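Adenylation domain (Streptomyces sp., PDB 5N9X) belongs to the ANL clan of AMP-binding enzymes, as an adenylation domain, and holds bound adenosine-5'-triphosphate and threonine. Local coordinates at residues G405-R410 with G420-Q425; A332-I337 with D415-G420; F344-V349 with G362-A367. All coordinates share one frame; numbering follows the deposited sequence.

Contact 1 (G405-R410 with G420-Q425). With ATP (adenosine-5'-triphosphate), chain D.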
loop_
_atom_site.group_PDB
_atom_site.type_symbol
_atom_site.label_atom_id
_atom_site.label_comp_id
_atom_site.label_asym_id
_atom_site.label_seq_id
_atom_site.Cartn_x
_atom_site.Cartn_y
_atom_site.Cartn_z
ATOM N N GLY A 405 8.174 13.842 -0.112
ATOM C CA GLY A 405 9.539 13.449 0.195
ATOM C C GLY A 405 10.092 12.525 -0.877
ATOM O O GLY A 405 11.046 11.776 -0.639
ATOM N N ASP A 406 9.468 12.556 -2.052
ATOM C CA ASP A 406 9.890 11.726 -3.182
ATOM C C ASP A 406 10.457 12.600 -4.287
ATOM O O ASP A 406 9.919 13.673 -4.569
ATOM C CB ASP A 406 8.711 10.903 -3.712
ATOM C CG ASP A 406 8.445 9.655 -2.896
ATOM O OD1 ASP A 406 9.362 8.816 -2.781
ATOM O OD2 ASP A 406 7.325 9.518 -2.359
ATOM N N LEU A 407 11.534 12.141 -4.911
ATOM C CA LEU A 407 12.140 12.852 -6.041
ATOM C C LEU A 407 11.626 12.336 -7.388
ATOM O O LEU A 407 11.697 11.133 -7.666
ATOM C CB LEU A 407 13.677 12.730 -5.986
ATOM C CG LEU A 407 14.312 13.143 -4.653
ATOM C CD1 LEU A 407 15.814 12.981 -4.660
ATOM C CD2 LEU A 407 13.941 14.579 -4.316
ATOM N N VAL A 408 11.111 13.252 -8.210
ATOM C CA VAL A 408 10.654 12.958 -9.569
ATOM C C VAL A 408 11.131 14.017 -10.580
ATOM O O VAL A 408 11.604 15.098 -10.193
ATOM C CB VAL A 408 9.106 12.883 -9.656
ATOM C CG1 VAL A 408 8.547 11.944 -8.619
ATOM C CG2 VAL A 408 8.494 14.258 -9.492
ATOM N N SER A 409 10.994 13.703 -11.874
ATOM C CA SER A 409 11.207 14.683 -12.952
ATOM C C SER A 409 10.046 14.671 -13.930
ATOM O O SER A 409 9.414 13.637 -14.139
ATOM C CB SER A 409 12.512 14.416 -13.717
ATOM O OG SER A 409 12.760 13.034 -13.846
ATOM N N ARG A 410 9.748 15.828 -14.508
ATOM C CA ARG A 410 8.811 15.887 -15.617
ATOM C C ARG A 410 9.595 15.714 -16.918
ATOM O O ARG A 410 10.381 16.600 -17.280
ATOM C CB ARG A 410 8.044 17.208 -15.633
ATOM C CG ARG A 410 7.213 17.383 -16.888
ATOM C CD ARG A 410 6.875 18.835 -17.199
ATOM N NE ARG A 410 6.641 18.978 -18.638
ATOM C CZ ARG A 410 5.561 19.525 -19.191
ATOM N NH1 ARG A 410 4.585 20.016 -18.433
ATOM N NH2 ARG A 410 5.461 19.585 -20.513
ATOM N N GLY A 420 13.645 8.724 -6.733
ATOM C CA GLY A 420 13.858 8.050 -5.464
ATOM C C GLY A 420 13.474 8.900 -4.262
ATOM O O GLY A 420 13.002 10.027 -4.415
ATOM N N ARG A 421 13.681 8.363 -3.065
ATOM C CA ARG A 421 13.352 9.071 -1.837
ATOM C C ARG A 421 14.451 10.016 -1.367
ATOM O O ARG A 421 15.605 9.616 -1.281
ATOM C CB ARG A 421 13.052 8.063 -0.728
ATOM C CG ARG A 421 11.749 7.345 -0.916
ATOM C CD ARG A 421 11.351 6.634 0.357
ATOM N NE ARG A 421 11.155 7.574 1.469
ATOM C CZ ARG A 421 10.250 8.562 1.511
ATOM N NH1 ARG A 421 9.426 8.796 0.494
ATOM N NH2 ARG A 421 10.182 9.334 2.586
ATOM N N ALA A 422 14.089 11.254 -1.035
ATOM C CA ALA A 422 15.044 12.202 -0.441
ATOM C C ALA A 422 15.702 11.607 0.813
ATOM O O ALA A 422 16.882 11.842 1.064
ATOM C CB ALA A 422 14.364 13.513 -0.120
ATOM N N ASP A 423 14.925 10.829 1.572
ATOM C CA ASP A 423 15.412 9.974 2.660
ATOM C C ASP A 423 16.701 9.216 2.292
ATOM O O ASP A 423 17.602 9.074 3.109
ATOM C CB ASP A 423 14.327 8.947 3.042
ATOM C CG ASP A 423 13.524 9.348 4.285
ATOM O OD1 ASP A 423 13.654 10.508 4.751
ATOM O OD2 ASP A 423 12.731 8.502 4.774
ATOM N N LEU A 424 16.778 8.723 1.062
ATOM C CA LEU A 424 17.824 7.771 0.681
ATOM C C LEU A 424 18.923 8.429 -0.147
ATOM O O LEU A 424 19.911 7.804 -0.508
ATOM C CB LEU A 424 17.215 6.589 -0.082
ATOM C CG LEU A 424 16.159 5.784 0.696
ATOM C CD1 LEU A 424 15.649 4.571 -0.103
ATOM C CD2 LEU A 424 16.696 5.354 2.046
ATOM N N GLN A 425 18.738 9.701 -0.442
ATOM C CA GLN A 425 19.806 10.500 -1.001
ATOM C C GLN A 425 20.548 11.117 0.194
ATOM O O GLN A 425 20.128 12.139 0.733
ATOM C CB GLN A 425 19.229 11.535 -1.967
ATOM C CG GLN A 425 20.191 12.581 -2.517
ATOM C CD GLN A 425 19.454 13.601 -3.380
ATOM O OE1 GLN A 425 18.840 14.538 -2.868
ATOM N NE2 GLN A 425 19.485 13.400 -4.696
HETATM P PG ATP D . 5.571 6.770 5.315
HETATM O O1G ATP D . 6.401 7.822 4.588
HETATM O O2G ATP D . 5.886 6.638 6.774
HETATM O O3G ATP D . 4.070 6.900 5.123
HETATM P PB ATP D . 5.642 4.632 3.319
HETATM O O1B ATP D . 6.453 5.467 2.323
HETATM O O2B ATP D . 5.688 3.139 3.257
HETATM O O3B ATP D . 6.052 5.288 4.755
HETATM P PA ATP D . 3.081 4.572 2.256
HETATM O O1A ATP D . 2.110 5.708 2.039
HETATM O O2A ATP D . 2.516 3.182 2.530
HETATM O O3A ATP D . 4.091 5.021 3.406
HETATM O "O5'" ATP D . 4.199 4.451 1.069
HETATM C "C5'" ATP D . 4.338 5.358 -0.025
HETATM C "C4'" ATP D . 5.794 5.404 -0.491
HETATM O "O4'" ATP D . 6.084 4.340 -1.385
HETATM C "C3'" ATP D . 6.205 6.696 -1.173
HETATM O "O3'" ATP D . 6.996 7.423 -0.238
HETATM C "C2'" ATP D . 7.046 6.291 -2.356
HETATM O "O2'" ATP D . 8.416 6.504 -2.025
HETATM C "C1'" ATP D . 6.829 4.802 -2.520
HETATM N N9 ATP D . 6.054 4.488 -3.760
HETATM C C8 ATP D . 4.726 4.234 -3.809
HETATM N N7 ATP D . 4.295 3.973 -5.065
HETATM C C5 ATP D . 5.374 4.045 -5.863
HETATM C C6 ATP D . 5.613 3.868 -7.313
HETATM N N6 ATP D . 4.591 3.564 -8.137
HETATM N N1 ATP D . 6.870 4.030 -7.772
HETATM C C2 ATP D . 7.868 4.365 -6.930
HETATM N N3 ATP D . 7.745 4.532 -5.594
HETATM C C4 ATP D . 6.532 4.391 -5.004
#

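Contact 2 (A332-I337 with D415-G420). With ATP (adenosine-5'-triphosphate), chain D.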
loop_
_atom_site.group_PDB
_atom_site.type_symbol
_atom_site.label_atom_id
_atom_site.label_comp_id
_atom_site.label_asym_id
_atom_site.label_seq_id
_atom_site.Cartn_x
_atom_site.Cartn_y
_atom_site.Cartn_z
ATOM N N ALA A 332 14.264 1.460 -22.081
ATOM C CA ALA A 332 15.172 2.122 -21.152
ATOM C C ALA A 332 15.017 1.523 -19.773
ATOM O O ALA A 332 14.292 0.550 -19.596
ATOM C CB ALA A 332 14.911 3.609 -21.107
ATOM N N GLU A 333 15.691 2.103 -18.792
ATOM C CA GLU A 333 15.543 1.631 -17.432
ATOM C C GLU A 333 14.926 2.699 -16.551
ATOM O O GLU A 333 15.267 2.813 -15.380
ATOM C CB GLU A 333 16.891 1.180 -16.874
ATOM C CG GLU A 333 16.840 -0.205 -16.256
ATOM C CD GLU A 333 18.097 -0.998 -16.498
ATOM O OE1 GLU A 333 19.194 -0.497 -16.158
ATOM O OE2 GLU A 333 17.977 -2.123 -17.041
ATOM N N ASP A 334 14.007 3.470 -17.126
ATOM C CA ASP A 334 13.313 4.511 -16.385
ATOM C C ASP A 334 11.991 4.029 -15.770
ATOM O O ASP A 334 11.255 3.214 -16.351
ATOM C CB ASP A 334 13.070 5.728 -17.285
ATOM C CG ASP A 334 14.239 6.716 -17.264
ATOM O OD1 ASP A 334 14.454 7.337 -16.199
ATOM O OD2 ASP A 334 14.933 6.873 -18.300
ATOM N N SER A 335 11.713 4.546 -14.576
ATOM C CA SER A 335 10.484 4.255 -13.848
ATOM C C SER A 335 9.402 5.308 -14.076
ATOM O O SER A 335 9.329 6.306 -13.346
ATOM C CB SER A 335 10.783 4.151 -12.354
ATOM O OG SER A 335 9.720 3.504 -11.685
ATOM N N VAL A 336 8.553 5.089 -15.070
ATOM C CA VAL A 336 7.504 6.066 -15.367
ATOM C C VAL A 336 6.270 5.852 -14.480
ATOM O O VAL A 336 5.699 4.754 -14.444
ATOM C CB VAL A 336 7.081 6.014 -16.841
ATOM C CG1 VAL A 336 6.280 7.260 -17.206
ATOM C CG2 VAL A 336 8.310 5.895 -17.728
ATOM N N ILE A 337 5.883 6.904 -13.753
ATOM C CA ILE A 337 4.709 6.853 -12.894
ATOM C C ILE A 337 3.580 7.628 -13.545
ATOM O O ILE A 337 2.440 7.551 -13.111
ATOM C CB ILE A 337 4.988 7.405 -11.458
ATOM C CG1 ILE A 337 5.263 8.910 -11.469
ATOM C CG2 ILE A 337 6.133 6.660 -10.817
ATOM C CD1 ILE A 337 5.974 9.404 -10.232
ATOM N N ASP A 415 5.017 13.355 -18.683
ATOM C CA ASP A 415 4.999 12.229 -17.733
ATOM C C ASP A 415 5.965 12.412 -16.583
ATOM O O ASP A 415 7.057 12.949 -16.758
ATOM C CB ASP A 415 5.330 10.897 -18.417
ATOM C CG ASP A 415 4.146 10.287 -19.098
ATOM O OD1 ASP A 415 3.023 10.556 -18.647
ATOM O OD2 ASP A 415 4.335 9.503 -20.049
ATOM N N LEU A 416 5.578 11.935 -15.407
ATOM C CA LEU A 416 6.518 11.908 -14.304
ATOM C C LEU A 416 7.347 10.627 -14.335
ATOM O O LEU A 416 6.844 9.550 -14.636
ATOM C CB LEU A 416 5.788 12.058 -12.975
ATOM C CG LEU A 416 5.006 13.360 -12.893
ATOM C CD1 LEU A 416 4.402 13.559 -11.511
ATOM C CD2 LEU A 416 5.934 14.512 -13.236
ATOM N N VAL A 417 8.634 10.775 -14.070
ATOM C CA VAL A 417 9.532 9.654 -13.899
ATOM C C VAL A 417 10.011 9.687 -12.450
ATOM O O VAL A 417 10.398 10.741 -11.950
ATOM C CB VAL A 417 10.732 9.720 -14.869
ATOM C CG1 VAL A 417 11.695 8.547 -14.625
ATOM C CG2 VAL A 417 10.256 9.741 -16.303
ATOM N N TYR A 418 9.965 8.543 -11.773
ATOM C CA TYR A 418 10.289 8.490 -10.357
ATOM C C TYR A 418 11.787 8.273 -10.176
ATOM O O TYR A 418 12.359 7.341 -10.754
ATOM C CB TYR A 418 9.485 7.379 -9.653
ATOM C CG TYR A 418 9.903 7.152 -8.212
ATOM C CD1 TYR A 418 9.352 7.909 -7.185
ATOM C CD2 TYR A 418 10.850 6.191 -7.884
ATOM C CE1 TYR A 418 9.732 7.723 -5.874
ATOM C CE2 TYR A 418 11.232 5.988 -6.588
ATOM C CZ TYR A 418 10.674 6.765 -5.576
ATOM O OH TYR A 418 11.057 6.561 -4.268
ATOM N N GLN A 419 12.416 9.115 -9.353
ATOM C CA GLN A 419 13.865 9.027 -9.144
ATOM C C GLN A 419 14.239 8.305 -7.851
ATOM O O GLN A 419 15.058 7.373 -7.873
ATOM C CB GLN A 419 14.492 10.425 -9.182
ATOM C CG GLN A 419 14.177 11.187 -10.466
ATOM C CD GLN A 419 14.823 10.554 -11.700
ATOM O OE1 GLN A 419 15.815 9.823 -11.597
ATOM N NE2 GLN A 419 14.264 10.841 -12.873
ATOM N N GLY A 420 13.645 8.724 -6.733
ATOM C CA GLY A 420 13.858 8.050 -5.464
ATOM C C GLY A 420 13.474 8.900 -4.262
ATOM O O GLY A 420 13.002 10.027 -4.415
HETATM P PG ATP D . 5.571 6.770 5.315
HETATM O O1G ATP D . 6.401 7.822 4.588
HETATM O O2G ATP D . 5.886 6.638 6.774
HETATM O O3G ATP D . 4.070 6.900 5.123
HETATM P PB ATP D . 5.642 4.632 3.319
HETATM O O1B ATP D . 6.453 5.467 2.323
HETATM O O2B ATP D . 5.688 3.139 3.257
HETATM O O3B ATP D . 6.052 5.288 4.755
HETATM P PA ATP D . 3.081 4.572 2.256
HETATM O O1A ATP D . 2.110 5.708 2.039
HETATM O O2A ATP D . 2.516 3.182 2.530
HETATM O O3A ATP D . 4.091 5.021 3.406
HETATM O "O5'" ATP D . 4.199 4.451 1.069
HETATM C "C5'" ATP D . 4.338 5.358 -0.025
HETATM C "C4'" ATP D . 5.794 5.404 -0.491
HETATM O "O4'" ATP D . 6.084 4.340 -1.385
HETATM C "C3'" ATP D . 6.205 6.696 -1.173
HETATM O "O3'" ATP D . 6.996 7.423 -0.238
HETATM C "C2'" ATP D . 7.046 6.291 -2.356
HETATM O "O2'" ATP D . 8.416 6.504 -2.025
HETATM C "C1'" ATP D . 6.829 4.802 -2.520
HETATM N N9 ATP D . 6.054 4.488 -3.760
HETATM C C8 ATP D . 4.726 4.234 -3.809
HETATM N N7 ATP D . 4.295 3.973 -5.065
HETATM C C5 ATP D . 5.374 4.045 -5.863
HETATM C C6 ATP D . 5.613 3.868 -7.313
HETATM N N6 ATP D . 4.591 3.564 -8.137
HETATM N N1 ATP D . 6.870 4.030 -7.772
HETATM C C2 ATP D . 7.868 4.365 -6.930
HETATM N N3 ATP D . 7.745 4.532 -5.594
HETATM C C4 ATP D . 6.532 4.391 -5.004
HETATM O O HOH W 1 13.592 6.254 -13.354
#

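Contact 3 (F344-V349 with G362-A367)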
loop_
_atom_site.group_PDB
_atom_site.type_symbol
_atom_site.label_atom_id
_atom_site.label_comp_id
_atom_site.label_asym_id
_atom_site.label_seq_id
_atom_site.Cartn_x
_atom_site.Cartn_y
_atom_site.Cartn_z
ATOM N N PHE A 344 -5.832 15.949 -8.641
ATOM C CA PHE A 344 -4.610 16.582 -8.152
ATOM C C PHE A 344 -4.075 17.761 -8.928
ATOM O O PHE A 344 -4.054 17.762 -10.163
ATOM C CB PHE A 344 -3.480 15.552 -8.101
ATOM C CG PHE A 344 -3.713 14.472 -7.120
ATOM C CD1 PHE A 344 -3.372 14.670 -5.788
ATOM C CD2 PHE A 344 -4.254 13.247 -7.514
ATOM C CE1 PHE A 344 -3.578 13.672 -4.855
ATOM C CE2 PHE A 344 -4.463 12.245 -6.584
ATOM C CZ PHE A 344 -4.125 12.456 -5.254
ATOM N N THR A 345 -3.573 18.740 -8.191
ATOM C CA THR A 345 -2.568 19.630 -8.762
ATOM C C THR A 345 -1.254 19.325 -8.040
ATOM O O THR A 345 -1.254 18.791 -6.932
ATOM C CB THR A 345 -2.944 21.117 -8.651
ATOM O OG1 THR A 345 -2.885 21.525 -7.286
ATOM C CG2 THR A 345 -4.320 21.344 -9.172
ATOM N N HIS A 346 -0.135 19.653 -8.671
ATOM C CA HIS A 346 1.170 19.281 -8.137
ATOM C C HIS A 346 2.266 20.283 -8.467
ATOM O O HIS A 346 2.091 21.162 -9.302
ATOM C CB HIS A 346 1.564 17.901 -8.664
ATOM C CG HIS A 346 1.992 17.907 -10.101
ATOM N ND1 HIS A 346 1.105 18.117 -11.140
ATOM C CD2 HIS A 346 3.204 17.717 -10.676
ATOM C CE1 HIS A 346 1.754 18.057 -12.287
ATOM N NE2 HIS A 346 3.028 17.818 -12.035
ATOM N N ARG A 347 3.398 20.123 -7.788
ATOM C CA ARG A 347 4.602 20.912 -7.994
ATOM C C ARG A 347 5.774 19.930 -7.972
ATOM O O ARG A 347 5.698 18.886 -7.328
ATOM C CB ARG A 347 4.761 21.988 -6.893
ATOM C CG ARG A 347 3.905 23.254 -7.051
ATOM C CD ARG A 347 4.285 24.342 -6.024
ATOM N NE ARG A 347 5.527 25.058 -6.362
ATOM C CZ ARG A 347 6.473 25.430 -5.492
ATOM N NH1 ARG A 347 6.355 25.171 -4.201
ATOM N NH2 ARG A 347 7.552 26.064 -5.927
ATOM N N ILE A 348 6.841 20.252 -8.687
ATOM C CA ILE A 348 8.094 19.534 -8.570
ATOM C C ILE A 348 9.078 20.568 -8.063
ATOM O O ILE A 348 9.374 21.517 -8.772
ATOM C CB ILE A 348 8.546 18.937 -9.909
ATOM C CG1 ILE A 348 7.378 18.195 -10.565
ATOM C CG2 ILE A 348 9.720 18.019 -9.705
ATOM C CD1 ILE A 348 7.650 17.670 -11.983
ATOM N N VAL A 349 9.559 20.398 -6.833
ATOM C CA VAL A 349 10.168 21.502 -6.096
ATOM C C VAL A 349 11.656 21.305 -5.764
ATOM O O VAL A 349 12.082 20.255 -5.276
ATOM C CB VAL A 349 9.385 21.768 -4.784
ATOM C CG1 VAL A 349 9.585 23.189 -4.320
ATOM C CG2 VAL A 349 7.900 21.535 -5.005
ATOM N N GLY A 362 13.172 16.887 -8.598
ATOM C CA GLY A 362 12.817 17.706 -7.456
ATOM C C GLY A 362 11.823 16.969 -6.587
ATOM O O GLY A 362 11.409 15.864 -6.937
ATOM N N GLU A 363 11.439 17.567 -5.462
ATOM C CA GLU A 363 10.432 16.968 -4.587
ATOM C C GLU A 363 8.991 17.147 -5.098
ATOM O O GLU A 363 8.541 18.275 -5.381
ATOM C CB GLU A 363 10.537 17.534 -3.161
ATOM C CG GLU A 363 9.527 16.881 -2.207
ATOM C CD GLU A 363 9.614 17.367 -0.763
ATOM O OE1 GLU A 363 10.210 18.437 -0.506
ATOM O OE2 GLU A 363 9.073 16.670 0.122
ATOM N N LEU A 364 8.254 16.038 -5.184
ATOM C CA LEU A 364 6.862 16.125 -5.603
ATOM C C LEU A 364 5.980 16.586 -4.451
ATOM O O LEU A 364 6.073 16.056 -3.339
ATOM C CB LEU A 364 6.365 14.792 -6.149
ATOM C CG LEU A 364 4.871 14.646 -6.417
ATOM C CD1 LEU A 364 4.509 15.233 -7.765
ATOM C CD2 LEU A 364 4.514 13.188 -6.394
ATOM N N TRP A 365 5.168 17.607 -4.740
ATOM C CA TRP A 365 4.145 18.136 -3.843
ATOM C C TRP A 365 2.785 17.840 -4.478
ATOM O O TRP A 365 2.675 17.853 -5.713
ATOM C CB TRP A 365 4.317 19.649 -3.623
ATOM C CG TRP A 365 5.498 20.034 -2.756
ATOM C CD1 TRP A 365 6.549 19.238 -2.401
ATOM C CD2 TRP A 365 5.748 21.320 -2.146
ATOM N NE1 TRP A 365 7.435 19.940 -1.618
ATOM C CE2 TRP A 365 6.969 21.217 -1.444
ATOM C CE3 TRP A 365 5.055 22.544 -2.124
ATOM C CZ2 TRP A 365 7.520 22.297 -0.731
ATOM C CZ3 TRP A 365 5.605 23.612 -1.415
ATOM C CH2 TRP A 365 6.825 23.478 -0.731
ATOM N N LEU A 366 1.768 17.562 -3.654
ATOM C CA LEU A 366 0.431 17.200 -4.152
ATOM C C LEU A 366 -0.716 17.921 -3.409
ATOM O O LEU A 366 -0.766 17.955 -2.179
ATOM C CB LEU A 366 0.211 15.677 -4.071
ATOM C CG LEU A 366 1.126 14.702 -4.826
ATOM C CD1 LEU A 366 0.872 13.258 -4.400
ATOM C CD2 LEU A 366 0.953 14.833 -6.349
ATOM N N ALA A 367 -1.639 18.491 -4.178
ATOM C CA ALA A 367 -2.824 19.127 -3.618
ATOM C C ALA A 367 -4.080 18.546 -4.251
ATOM O O ALA A 367 -4.048 18.109 -5.407
ATOM C CB ALA A 367 -2.777 20.609 -3.838
#

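Contact 1 (G405-R410 with G420-Q425)
Leu407 and Gly420 form an antiparallel hydrogen-bonded pair, and the next pair, Asp406 with Arg421, is non-hydrogen-bonded. Leu407 N gives a short bond to Gly420 O, 2.6 Å, and Gly420 N returns a bond to Leu407 O. One residue past the Asp406-Arg421 pair, Ala422 N bonds to Gly405 O at 3.1 Å.

Asp406 and Arg421 lie on the face turned to adenosine-5'-triphosphate. The Asp406 carboxylate takes both ribose hydroxyls. ATP O2' donates to Asp406 OD1 at 2.6 Å, and ATP O3' donates to Asp406 OD2 at 3.0 Å. Tyr418 OH also bonds to OD1, and Tyr311 OH to OD2. An aspartate that grips the ribose in this way is a hallmark of adenylation domains.

Arg421 is a further, weak partner of OD1. It comes to the carboxylate with the NH1 edge of its guanidinium. The salt bridge from Arg421 NH1 to Asp406 OD1 is 3.3 Å long and its hydrogen bond is weak. Arg421 NH1 also lies 2.9 Å from ATP O3'. The carboxylate and guanidinium planes stand 79° apart. A bend at chi3 (62°) folds the arginine back, with Gly405 O over one guanidinium face. Arg421 NH2 makes a weak bond to Asp423 OD2, 3.5 Å, so Arg421 links two acids.

On the other face, Leu407 packs against Ala422 and crosses Gln425 at about a right angle. Leu407 CD1 lies 3.7 Å from Gln425 NE2, which is bonded to Glu434.

The contact lies at the open end of the hairpin of strands 400-410 and 416-421, away from its turn. Along its other edge, strand 400-410 pairs with strand 362-367, through Asp406 with Leu364 and Val408 with Gly362. Beyond the turn after Ala422, the chain enters strand 425-428.

Contact 2 (A332-I337 with D415-G420)
A water between Ser335 and Tyr418 is held by three groups. It accepts from Ser335 N at 2.8 Å and donates to Asp334 OD1 and Tyr418 O. It extends the antiparallel pairing of strands 336-340 and 416-421. Val336 and Val417 are the non-hydrogen-bonded pair. Tyr418 N bonds almost straight to Ser335 O, 2.8 Å, and Ile337 N reaches Leu416 O at 3.0 Å. Just past this pairing, Gln419 and Gly420 both face Leu407, a classic beta bulge.

Val417 CG1 touches Asp334 OD1, while Val336 CG1 lies against Asp415 CB. Ile337 makes the main apolar contact. Its CG1 sits between the backbone N and the carbonyl carbon (chi1 68°), which sets it 3.5 Å from Leu416 CB. Its other branch, CG2, meets Tyr418 CB at 3.6 Å.

Ser335 OG is bonded to Leu288 O. Tyr418 belongs to the nucleotide pocket. Adenine C2 of the bound adenosine-5'-triphosphate lies over the centre of one Tyr418 ring face, and Gly420 N lies over the opposite face, nearer the rim.

Contact 3 (F344-V349 with G362-A367)
Thr345 with Ala367, Arg347 with Trp365 and Val349 with Glu363 are three hydrogen-bonded pairs of an antiparallel ladder. In each pair both N-H groups and both carbonyls are used. The two consecutive strands form a hairpin-like pair. Ala367 N to Thr345 O, 2.8 Å, is nearly straight. Arg347 N to Trp365 O is longer, 3.2 Å, and the donor stands above the carbonyl plane. Ala367 O takes Thr345 N and also a CA-H contact from Phe344 CA at 3.2 Å.

Side chains of these three pairs share one face. Val349 CG2 lies over the five-membered ring of Trp365, 3.5 Å from its centroid and 5° off the normal, a CH-pi contact. Val349 CG1 is anti to the backbone N (chi1 -156°), which turns CG2 toward the ring. Arg347 runs alongside Trp365, its guanidinium plane 85° from the ring. Arg347 NH1 comes 3.3 Å from Trp365 CZ3. The other guanidinium nitrogens have polar partners: NE bridges to Asp355, and NH2 bonds to Gly353 O. Trp365 NE1 gives a straight but weak bond to Glu363 OE1, 3.3 Å, within the same strand. Glu363 OE2 takes a weak bond from Gly405 N.

Ile348, Leu364, His346 and Leu366 occupy the other face. This is structural packing beside the nucleotide site, with the nearest atoms of the Leu364 side chain and ATP about 8 Å apart.

Strand 362-367 lies between strands 345-349 and 400-410, antiparallel to both. Its backbone bonds Leu364 to Ser404 and Leu366 to Tyr402. Ile348 and Leu364 reach across to Leu416, and the Trp365 ring stacks with His403.

All three contacts belong to one sheet. Contact 2 is buried, while contacts 1 and 3 are partly buried. Contacts 1 and 2 both use strand 416-421 and share Gly420, and both touch the nucleotide. Contact 1 meets the ribose with charged groups, whereas contact 2 meets the adenine with an aromatic face. Contact 3 does not touch the nucleotide. It has the longest ladder of the three and the most extensive burial between segments. It joins contact 1 through backbone bonds between strands 362-367 and 400-410. Its link to contact 2 is apolar: Leu416 CD2 packs on Ile348 CD1.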